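Local coordinates for protein beta 1-3 glucanase (PDB 5H4E) that probably hydrolyses beta-1,3-glucans as a bacterial glycoside hydrolase of family 64, at residues H310-L313 with H317-N320. Residues are numbered along the deposited sequence; the frame is centred on the assembly and turned at random.
Sequences HVML and HWNN
Trp318 reaches back along the chain to Val311 and Met312, and its indole ring makes all the close contacts from 317-320. The side chain leaves a type I beta turn that runs from His317 to Asn320 and is closed by the bond from Asn320 N to His317 O. At CB, the first torsion sets CG anti to the carbonyl carbon (chi1 -80°), which swings the ring out of the turn and toward 310-313. There Trp318 CD1 rests 3.6 Å from Val311 CG2, a methyl displaced to one side of the indole plane. Next along the ring, Trp318 NE1 gives its hydrogen to Val311 O over 2.7 Å, with an N-H...O angle of 152°. This oxygen meets the ring edge almost exactly in plane, yet the donor stands well above the carbonyl plane, 54° out of it. Tryptophan suits this place because it offers a broad apolar surface together with one N-H that can satisfy a buried carbonyl. Farther out, Trp318 CZ2 comes 3.8 Å from Met312 SD in an oblique Met-aromatic contact, the sulfur displaced to the same side of the plane as the valine methyl. Bends at chi2 and chi3 bring this polarisable sulfur to the CZ2 corner, while valine's short apolar branch packs against the ring without competing for the N-H, which goes to its own carbonyl. Just before Val311, His310 is the first residue to leave helix 294-309, with the positive phi of a Schellman motif; the contact joins two parts of the loop that follows. The indole packs on Gln302 and Ala306 of that helix and meets Phe244 and Leu242, while Met312 also touches Val233, and this buried contact lies between helices 294-309 and 227-236 and strand 242-246.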
# COMPACT_ATOMS: atom_id res chain seq x y z
N HIS A 310 7.34 17.22 -1.79
CA HIS A 310 7.57 18.67 -1.91
C HIS A 310 8.80 18.98 -2.78
O HIS A 310 9.75 19.62 -2.33
CB HIS A 310 7.72 19.32 -0.51
CG HIS A 310 7.59 20.82 -0.52
ND1 HIS A 310 6.53 21.48 0.08
CD2 HIS A 310 8.38 21.79 -1.03
CE1 HIS A 310 6.68 22.78 -0.06
NE2 HIS A 310 7.80 23.00 -0.74
N VAL A 311 8.78 18.52 -4.03
CA VAL A 311 9.85 18.82 -4.97
C VAL A 311 9.29 19.18 -6.36
O VAL A 311 10.02 19.10 -7.35
CB VAL A 311 10.84 17.64 -5.12
CG1 VAL A 311 11.78 17.55 -3.92
CG2 VAL A 311 10.10 16.31 -5.35
N MET A 312 8.03 19.60 -6.41
CA MET A 312 7.39 19.95 -7.67
C MET A 312 8.15 21.07 -8.40
O MET A 312 8.13 21.14 -9.63
CB MET A 312 5.92 20.36 -7.44
CG MET A 312 4.94 19.17 -7.53
SD MET A 312 4.96 18.38 -9.16
CE MET A 312 4.04 19.57 -10.16
N LEU A 313 8.84 21.91 -7.65
CA LEU A 313 9.61 23.00 -8.27
C LEU A 313 11.07 22.62 -8.56
O LEU A 313 11.85 23.47 -8.98
CB LEU A 313 9.57 24.24 -7.38
CG LEU A 313 8.16 24.76 -7.14
CD1 LEU A 313 8.12 25.87 -6.10
CD2 LEU A 313 7.52 25.22 -8.44
N HIS A 317 15.73 16.90 -9.50
CA HIS A 317 16.06 16.10 -8.32
C HIS A 317 14.93 15.18 -7.87
O HIS A 317 14.93 14.70 -6.73
CB HIS A 317 16.47 17.02 -7.18
CG HIS A 317 17.79 17.69 -7.41
ND1 HIS A 317 17.97 19.06 -7.30
CD2 HIS A 317 19.00 17.19 -7.76
CE1 HIS A 317 19.23 19.36 -7.56
NE2 HIS A 317 19.88 18.24 -7.84
N TRP A 318 14.00 14.91 -8.77
CA TRP A 318 12.90 14.01 -8.45
C TRP A 318 13.40 12.60 -8.10
O TRP A 318 12.72 11.85 -7.41
CB TRP A 318 11.91 13.96 -9.61
CG TRP A 318 10.98 15.13 -9.63
CD1 TRP A 318 11.01 16.22 -8.80
CD2 TRP A 318 9.87 15.32 -10.51
NE1 TRP A 318 9.98 17.08 -9.11
CE2 TRP A 318 9.27 16.55 -10.16
CE3 TRP A 318 9.32 14.57 -11.55
CZ2 TRP A 318 8.15 17.05 -10.82
CZ3 TRP A 318 8.21 15.07 -12.21
CH2 TRP A 318 7.62 16.29 -11.84
N ASN A 319 14.60 12.25 -8.56
CA ASN A 319 15.18 10.96 -8.26
C ASN A 319 16.17 10.96 -7.09
O ASN A 319 16.88 9.97 -6.87
CB ASN A 319 15.87 10.40 -9.52
CG ASN A 319 17.08 11.22 -9.96
OD1 ASN A 319 17.48 12.19 -9.31
ND2 ASN A 319 17.67 10.82 -11.08
N ASN A 320 16.24 12.06 -6.35
CA ASN A 320 17.24 12.19 -5.30
C ASN A 320 16.62 12.52 -3.95
O ASN A 320 16.26 13.66 -3.69
CB ASN A 320 18.28 13.26 -5.68
CG ASN A 320 19.49 13.26 -4.74
OD1 ASN A 320 19.39 12.92 -3.56
ND2 ASN A 320 20.64 13.66 -5.27